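Glycoside hydrolase family 88 protein (Bacteroides vulgatus, PDB 4Q88) is probably a hydrolase of glycoside hydrolase family 88, built on a helical barrel, whose substrate has not been established. Local coordinates at residues 174-177 with 178-182; 235-238 with 239-243; 277-280 with 281-285. All coordinates share one frame; numbering follows the deposited sequence.

Contact 1: 174-177 with 178-182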
loop_
_atom_site.group_PDB
_atom_site.type_symbol
_atom_site.label_atom_id
_atom_site.label_comp_id
_atom_site.label_asym_id
_atom_site.label_seq_id
_atom_site.Cartn_x
_atom_site.Cartn_y
_atom_site.Cartn_z
ATOM N N VAL A 174 -0.160 16.906 7.992
ATOM C CA VAL A 174 0.604 16.645 9.197
ATOM C C VAL A 174 1.697 15.581 8.958
ATOM O O VAL A 174 2.828 15.707 9.427
ATOM C CB VAL A 174 -0.318 16.295 10.381
ATOM C CG1 VAL A 174 0.495 15.922 11.613
ATOM C CG2 VAL A 174 -1.163 17.515 10.757
ATOM N N THR A 175 1.365 14.526 8.240
ATOM C CA THR A 175 2.357 13.520 7.849
ATOM C C THR A 175 3.529 14.195 7.148
ATOM O O THR A 175 4.712 13.957 7.506
ATOM C CB THR A 175 1.731 12.462 6.926
ATOM O OG1 THR A 175 0.627 11.819 7.614
ATOM C CG2 THR A 175 2.825 11.436 6.474
ATOM N N ASP A 176 3.217 15.064 6.200
ATOM C CA ASP A 176 4.258 15.776 5.443
ATOM C C ASP A 176 5.150 16.597 6.357
ATOM O O ASP A 176 6.391 16.651 6.160
ATOM C CB ASP A 176 3.661 16.707 4.417
ATOM C CG ASP A 176 3.101 15.969 3.187
ATOM O OD1 ASP A 176 3.189 14.717 3.108
ATOM O OD2 ASP A 176 2.588 16.673 2.277
ATOM N N SER A 177 4.525 17.273 7.316
ATOM C CA SER A 177 5.280 18.144 8.248
ATOM C C SER A 177 6.301 17.356 9.033
ATOM O O SER A 177 7.320 17.909 9.412
ATOM C CB SER A 177 4.333 18.875 9.226
ATOM O OG SER A 177 3.878 18.018 10.311
ATOM N N ILE A 178 6.029 16.092 9.308
ATOM C CA ILE A 178 6.944 15.263 10.083
ATOM C C ILE A 178 8.011 14.569 9.188
ATOM O O ILE A 178 9.183 14.422 9.587
ATOM C CB ILE A 178 6.166 14.184 10.911
ATOM C CG1 ILE A 178 5.112 14.781 11.860
ATOM C CG2 ILE A 178 7.169 13.349 11.731
ATOM C CD1 ILE A 178 4.070 13.733 12.268
HETATM N N MSE A 179 7.602 14.101 8.013
HETATM C CA MSE A 179 8.363 13.071 7.233
HETATM C C MSE A 179 8.743 13.437 5.807
HETATM O O MSE A 179 9.615 12.767 5.218
HETATM C CB MSE A 179 7.512 11.806 7.163
HETATM C CG MSE A 179 7.589 11.077 8.451
HETATM SE SE MSE A 179 6.134 9.753 8.540
HETATM C CE MSE A 179 4.932 10.874 9.566
ATOM N N TYR A 180 8.054 14.408 5.185
ATOM C CA TYR A 180 8.295 14.677 3.788
ATOM C C TYR A 180 9.543 15.522 3.590
ATOM O O TYR A 180 9.650 16.604 4.191
ATOM C CB TYR A 180 7.058 15.311 3.105
ATOM C CG TYR A 180 7.287 15.531 1.618
ATOM C CD1 TYR A 180 7.406 14.430 0.724
ATOM C CD2 TYR A 180 7.430 16.797 1.096
ATOM C CE1 TYR A 180 7.654 14.634 -0.622
ATOM C CE2 TYR A 180 7.624 16.998 -0.248
ATOM C CZ TYR A 180 7.745 15.913 -1.103
ATOM O OH TYR A 180 7.962 16.178 -2.441
ATOM N N ASP A 181 10.498 15.042 2.805
ATOM C CA ASP A 181 11.721 15.816 2.552
ATOM C C ASP A 181 11.476 16.572 1.221
ATOM O O ASP A 181 11.459 15.979 0.182
ATOM C CB ASP A 181 12.956 14.942 2.484
ATOM C CG ASP A 181 14.239 15.736 2.336
ATOM O OD1 ASP A 181 14.270 16.621 1.490
ATOM O OD2 ASP A 181 15.239 15.430 3.008
ATOM N N ARG A 182 11.299 17.896 1.311
ATOM C CA ARG A 182 10.914 18.693 0.129
ATOM C C ARG A 182 12.005 18.753 -0.919
ATOM O O ARG A 182 11.731 18.947 -2.104
ATOM C CB ARG A 182 10.584 20.169 0.549
ATOM C CG ARG A 182 9.368 20.302 1.385
ATOM C CD ARG A 182 9.161 21.752 1.853
ATOM N NE ARG A 182 10.144 22.136 2.891
ATOM C CZ ARG A 182 9.964 21.945 4.206
ATOM N NH1 ARG A 182 8.836 21.396 4.676
ATOM N NH2 ARG A 182 10.898 22.305 5.066
HETATM O O HOH W 1 9.089 17.740 6.643
HETATM O O HOH W 2 7.197 18.911 4.004
#
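Tyr180 N bonds to Asp176 O at 3.0 Å, and with it helix 163-179 comes to its C-terminal end, because Tyr180 is the first residue to leave helical backbone angles. The chain runs on through residues 180-181, a short, weakly bonded piece antiparallel to 186-187. Met179 N reaches Thr175 O in an ordinary helical bond, and Ile178 N does the same to Val174 O while also making a weak bond to Thr175 O. Ser177 suits the last turn: with OG set between its own backbone N and carbonyl carbon (chi1 78°), the hydroxyl turns back and donates to Val174 O at 2.7 Å, in the carbonyl plane and on a lone pair. Val174 O therefore has two donors.

The apolar branches pack one turn apart. Val174 CG1 meets Ile178 CD1 at 4.2 Å, while the methyl CE of selenomethionine Met179 comes across Thr175 CG2 at 3.8 Å; the bend at chi3 brings that methyl back to the helix. Thr175 OG1 turns elsewhere, its one proton shared between Trp139 O and Tyr171 O. Asp176 and Tyr180 lie alongside each other and point the same way, carboxylate and ring planes 36° apart, touching CB to CB at 3.9 Å. The acidic end serves partners beyond the turn, Tyr187 through OD1 and Arg239 through OD2, and Arg239 also makes a cation-pi contact with the Tyr180 ring. Water 1 sits between the last turn and the departing chain, 2.9 Å from Asp176 O and 2.8 Å from Tyr180 O, with more acceptors around it than protons.

Contact 2: 235-238 with 239-243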
loop_
_atom_site.group_PDB
_atom_site.type_symbol
_atom_site.label_atom_id
_atom_site.label_comp_id
_atom_site.label_asym_id
_atom_site.label_seq_id
_atom_site.Cartn_x
_atom_site.Cartn_y
_atom_site.Cartn_z
ATOM N N GLU A 235 -2.743 19.071 -6.025
ATOM C CA GLU A 235 -1.670 18.824 -5.051
ATOM C C GLU A 235 -1.224 17.354 -5.056
ATOM O O GLU A 235 -0.026 17.040 -4.966
ATOM C CB GLU A 235 -2.065 19.246 -3.648
ATOM C CG GLU A 235 -2.211 20.759 -3.493
ATOM C CD GLU A 235 -2.599 21.159 -2.082
ATOM O OE1 GLU A 235 -2.147 20.509 -1.116
ATOM O OE2 GLU A 235 -3.373 22.120 -1.943
ATOM N N TYR A 236 -2.210 16.452 -5.086
ATOM C CA TYR A 236 -1.876 15.029 -5.069
ATOM C C TYR A 236 -1.173 14.604 -6.351
ATOM O O TYR A 236 -0.211 13.831 -6.331
ATOM C CB TYR A 236 -3.123 14.170 -4.800
ATOM C CG TYR A 236 -3.918 14.574 -3.548
ATOM C CD1 TYR A 236 -3.294 15.025 -2.370
ATOM C CD2 TYR A 236 -5.320 14.512 -3.559
ATOM C CE1 TYR A 236 -4.036 15.383 -1.238
ATOM C CE2 TYR A 236 -6.069 14.817 -2.441
ATOM C CZ TYR A 236 -5.444 15.286 -1.284
ATOM O OH TYR A 236 -6.257 15.627 -0.223
ATOM N N ILE A 237 -1.657 15.061 -7.487
ATOM C CA ILE A 237 -0.986 14.775 -8.757
ATOM C C ILE A 237 0.469 15.262 -8.758
ATOM O O ILE A 237 1.386 14.538 -9.180
ATOM C CB ILE A 237 -1.761 15.368 -9.964
ATOM C CG1 ILE A 237 -3.040 14.595 -10.117
ATOM C CG2 ILE A 237 -0.939 15.276 -11.240
ATOM C CD1 ILE A 237 -4.046 15.232 -11.070
ATOM N N THR A 238 0.699 16.466 -8.256
ATOM C CA THR A 238 2.028 17.014 -8.217
ATOM C C THR A 238 2.929 16.183 -7.298
ATOM O O THR A 238 4.056 15.882 -7.692
ATOM C CB THR A 238 2.014 18.455 -7.716
ATOM O OG1 THR A 238 1.400 19.266 -8.714
ATOM C CG2 THR A 238 3.401 18.943 -7.491
ATOM N N ARG A 239 2.386 15.748 -6.173
ATOM C CA ARG A 239 3.166 14.925 -5.259
ATOM C C ARG A 239 3.485 13.589 -5.931
ATOM O O ARG A 239 4.640 13.123 -5.870
ATOM C CB ARG A 239 2.470 14.747 -3.924
ATOM C CG ARG A 239 3.195 13.840 -2.945
ATOM C CD ARG A 239 4.555 14.342 -2.538
ATOM N NE ARG A 239 4.552 15.764 -2.214
ATOM C CZ ARG A 239 4.096 16.299 -1.089
ATOM N NH1 ARG A 239 3.693 15.540 -0.092
ATOM N NH2 ARG A 239 4.148 17.611 -0.926
ATOM N N PHE A 240 2.482 12.966 -6.544
ATOM C CA PHE A 240 2.702 11.694 -7.244
ATOM C C PHE A 240 3.756 11.793 -8.348
ATOM O O PHE A 240 4.632 10.930 -8.472
ATOM C CB PHE A 240 1.360 11.224 -7.804
ATOM C CG PHE A 240 1.434 9.942 -8.554
ATOM C CD1 PHE A 240 1.562 8.727 -7.884
ATOM C CD2 PHE A 240 1.245 9.935 -9.914
ATOM C CE1 PHE A 240 1.560 7.515 -8.570
ATOM C CE2 PHE A 240 1.267 8.718 -10.612
ATOM C CZ PHE A 240 1.433 7.520 -9.935
ATOM N N GLN A 241 3.659 12.822 -9.178
ATOM C CA GLN A 241 4.605 13.001 -10.262
ATOM C C GLN A 241 6.028 13.267 -9.764
ATOM O O GLN A 241 7.000 12.773 -10.353
ATOM C CB GLN A 241 4.150 14.109 -11.186
ATOM C CG GLN A 241 2.909 13.704 -11.966
ATOM C CD GLN A 241 2.316 14.877 -12.736
ATOM O OE1 GLN A 241 2.424 16.078 -12.304
ATOM N NE2 GLN A 241 1.630 14.563 -13.831
ATOM N N THR A 242 6.147 14.074 -8.712
ATOM C CA THR A 242 7.482 14.333 -8.126
ATOM C C THR A 242 8.089 13.113 -7.501
ATOM O O THR A 242 9.286 12.841 -7.668
ATOM C CB THR A 242 7.344 15.413 -7.076
ATOM O OG1 THR A 242 6.789 16.595 -7.667
ATOM C CG2 THR A 242 8.677 15.737 -6.460
HETATM N N MSE A 243 7.286 12.328 -6.760
HETATM C CA MSE A 243 7.797 11.098 -6.213
HETATM C C MSE A 243 8.208 10.144 -7.297
HETATM O O MSE A 243 9.223 9.462 -7.196
HETATM C CB MSE A 243 6.757 10.362 -5.327
HETATM C CG MSE A 243 6.357 11.141 -4.093
HETATM SE SE MSE A 243 5.292 9.947 -2.942
HETATM C CE MSE A 243 6.713 8.688 -2.397
#
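Ile237 and Gln241, one turn apart on helix 233-249, lie side by side and point the same way, the CG2 methyl of Ile237 set against the amide group of Gln241 with 3.6 Å to CD. Gln241 CB and CG pass over Ile237 O, with CG 3.3 Å from that oxygen, and it is the amide itself that lies along the CG2 methyl, while NE2 bonds to Leu290 O. A glutamine fits here because its flat amide can lie along a methyl and still donate through NE2.

Thr238 and Thr242 form a second parallel pair. Thr242 OG1 stands anti to its own carbonyl carbon (chi1 -58°), which aims the hydroxyl back along the helix at Thr238 O, 2.8 Å away. Thr242 N bonds the same oxygen at 2.9 Å, the two donors coming from opposite faces of the carbonyl plane. Thr238 OG1 repeats the habit one turn earlier, bonding to Glu234 O, so both threonines engage the backbone on a side of the helix that is at least partly exposed.

Arg239 rests its CB 3.5 Å from Glu235 O; bends at chi2 and chi3 then swing its guanidinium group away to Asp176 and Tyr187. Glu235 instead bonds His169 through OE1. The buried side carries two aromatic rings among aliphatic neighbours: Tyr236 packs on Leu168 and Leu172 of helix 163-179, and Phe240 stacks on Phe216 of helix 209-225, which also receives Ile237 at Leu223 and selenomethionine Met243 at Asp212. Helix 233-249 thus lies against 163-179 and 209-225 at once.

Contact 3: 277-280 with 281-285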
loop_
_atom_site.group_PDB
_atom_site.type_symbol
_atom_site.label_atom_id
_atom_site.label_comp_id
_atom_site.label_asym_id
_atom_site.label_seq_id
_atom_site.Cartn_x
_atom_site.Cartn_y
_atom_site.Cartn_z
ATOM N N LEU A 277 5.330 -2.246 -4.837
ATOM C CA LEU A 277 4.510 -1.038 -4.642
ATOM C C LEU A 277 4.875 0.066 -5.622
ATOM O O LEU A 277 3.984 0.724 -6.217
ATOM C CB LEU A 277 4.582 -0.549 -3.220
ATOM C CG LEU A 277 3.956 -1.540 -2.198
ATOM C CD1 LEU A 277 4.510 -1.215 -0.833
ATOM C CD2 LEU A 277 2.454 -1.459 -2.238
ATOM N N PHE A 278 6.168 0.264 -5.815
ATOM C CA PHE A 278 6.615 1.261 -6.812
ATOM C C PHE A 278 6.148 0.865 -8.216
ATOM O O PHE A 278 5.697 1.696 -8.991
ATOM C CB PHE A 278 8.113 1.404 -6.828
ATOM C CG PHE A 278 8.711 1.999 -5.543
ATOM C CD1 PHE A 278 8.135 3.084 -4.929
ATOM C CD2 PHE A 278 9.879 1.493 -5.038
ATOM C CE1 PHE A 278 8.709 3.675 -3.819
ATOM C CE2 PHE A 278 10.443 2.036 -3.893
ATOM C CZ PHE A 278 9.846 3.124 -3.265
ATOM N N THR A 279 6.299 -0.417 -8.560
ATOM C CA THR A 279 5.947 -0.868 -9.895
ATOM C C THR A 279 4.459 -0.620 -10.146
ATOM O O THR A 279 4.063 -0.214 -11.262
ATOM C CB THR A 279 6.335 -2.357 -10.069
ATOM O OG1 THR A 279 7.749 -2.492 -9.838
ATOM C CG2 THR A 279 5.998 -2.845 -11.458
ATOM N N TYR A 280 3.622 -0.968 -9.154
ATOM C CA TYR A 280 2.198 -0.669 -9.235
ATOM C C TYR A 280 1.965 0.778 -9.525
ATOM O O TYR A 280 1.198 1.174 -10.448
ATOM C CB TYR A 280 1.458 -1.077 -7.932
ATOM C CG TYR A 280 0.036 -0.556 -7.886
ATOM C CD1 TYR A 280 -0.939 -1.041 -8.783
ATOM C CD2 TYR A 280 -0.330 0.475 -7.025
ATOM C CE1 TYR A 280 -2.240 -0.522 -8.776
ATOM C CE2 TYR A 280 -1.652 0.995 -7.035
ATOM C CZ TYR A 280 -2.583 0.483 -7.886
ATOM O OH TYR A 280 -3.852 0.994 -7.895
ATOM N N GLY A 281 2.622 1.637 -8.766
ATOM C CA GLY A 281 2.392 3.064 -8.910
ATOM C C GLY A 281 2.818 3.586 -10.284
ATOM O O GLY A 281 2.083 4.393 -10.907
ATOM N N PHE A 282 3.946 3.101 -10.793
ATOM C CA PHE A 282 4.441 3.572 -12.088
ATOM C C PHE A 282 3.495 3.081 -13.211
ATOM O O PHE A 282 3.111 3.829 -14.078
ATOM C CB PHE A 282 5.844 3.034 -12.351
ATOM C CG PHE A 282 6.943 3.773 -11.601
ATOM C CD1 PHE A 282 7.196 5.077 -11.885
ATOM C CD2 PHE A 282 7.753 3.129 -10.708
ATOM C CE1 PHE A 282 8.218 5.772 -11.271
ATOM C CE2 PHE A 282 8.805 3.812 -10.112
ATOM C CZ PHE A 282 9.011 5.135 -10.370
ATOM N N LEU A 283 3.114 1.812 -13.143
ATOM C CA LEU A 283 2.203 1.253 -14.174
ATOM C C LEU A 283 0.862 2.015 -14.143
ATOM O O LEU A 283 0.344 2.396 -15.203
ATOM C CB LEU A 283 2.018 -0.233 -13.945
ATOM C CG LEU A 283 3.207 -1.123 -14.277
ATOM C CD1 LEU A 283 2.959 -2.481 -13.629
ATOM C CD2 LEU A 283 3.440 -1.220 -15.796
ATOM N N TRP A 284 0.286 2.220 -12.954
ATOM C CA TRP A 284 -0.989 2.961 -12.813
ATOM C C TRP A 284 -0.859 4.381 -13.414
ATOM O O TRP A 284 -1.716 4.850 -14.214
ATOM C CB TRP A 284 -1.472 3.020 -11.341
ATOM C CG TRP A 284 -2.777 3.687 -11.278
ATOM C CD1 TRP A 284 -3.991 3.106 -11.472
ATOM C CD2 TRP A 284 -3.015 5.086 -11.127
ATOM N NE1 TRP A 284 -4.984 4.049 -11.400
ATOM C CE2 TRP A 284 -4.404 5.282 -11.265
ATOM C CE3 TRP A 284 -2.176 6.209 -10.981
ATOM C CZ2 TRP A 284 -4.987 6.543 -11.187
ATOM C CZ3 TRP A 284 -2.781 7.477 -10.883
ATOM C CH2 TRP A 284 -4.151 7.616 -11.010
ATOM N N GLY A 285 0.226 5.055 -13.033
ATOM C CA GLY A 285 0.512 6.405 -13.536
ATOM C C GLY A 285 0.629 6.493 -15.053
ATOM O O GLY A 285 0.100 7.408 -15.655
#
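Phe278 O receives Phe282 N at 2.9 Å and also has the Phe282 ring close by, with CD2 only 3.0 Å from that oxygen. The ring lies obliquely, and its CE2 meets Phe278 CB at 4.1 Å. The other carbonyls of residues 277-280 are filled in the same i to i+4 pattern: Leu277 O by Gly281 N, Thr279 O by Leu283 N, and Tyr280 O by Trp284 N at 2.9 Å with an N-H...O angle of 168°. Every touching residue is buried, so these carbonyls find their donors within the helix, and Trp284 O takes Asn288 ND2. The one aliphatic hydroxyl, Thr279 OG1, is bonded to Thr275 O a turn earlier, which lets a threonine sit in this apolar setting with its methyl CG2 against Leu283 CD1 at 3.8 Å.

These residues run from the middle of helix 272-287 to near its C-terminal end, in the helical barrel of the six-hairpin glycosidase clan, packed between helices 209-225, 293-311 and 341-358. Large apolar residues fill those interfaces: Phe282 presses on Ile299 and Val300 and meets Phe216 edge-to-face, while Leu283 reaches Phe357. Tyr280 and Trp284 run side by side. Both hold CG anti to the backbone N (chi1 170° and -176°), and Trp284 CB lies over one face of the Tyr280 ring, 4.4 Å from CZ. The phenol oxygen of Tyr280 ends 4.2 Å from Trp284 CD1, oblique to the indole. Gly281 and Gly285, lacking side chains, let the Phe240 ring pack on Gly281 O and Gly285 CA; Gly281 O is bonded by Gly285 N at 2.9 Å.

Along the chain the three contacts come in series, contact 1 at the end of helix 163-179, contact 2 within helix 233-249 and contact 3 within helix 272-287, the last two being successive helices. Contact 2 stands between the others: its centre is about 14 Å from that of contact 1 and about 13 Å from that of contact 3, whereas contacts 1 and 3 have centres about 22 Å apart and do not touch. Arg239 joins contact 2 to contact 1 by the salt bridge of its NH1 to Asp176 OD2, 2.8 Å. On the other flank Phe240 CZ packs 3.3 Å from Gly281 O. Helix 233-249 thereby ties the partly exposed end of helix 163-179 to the buried helix 272-287.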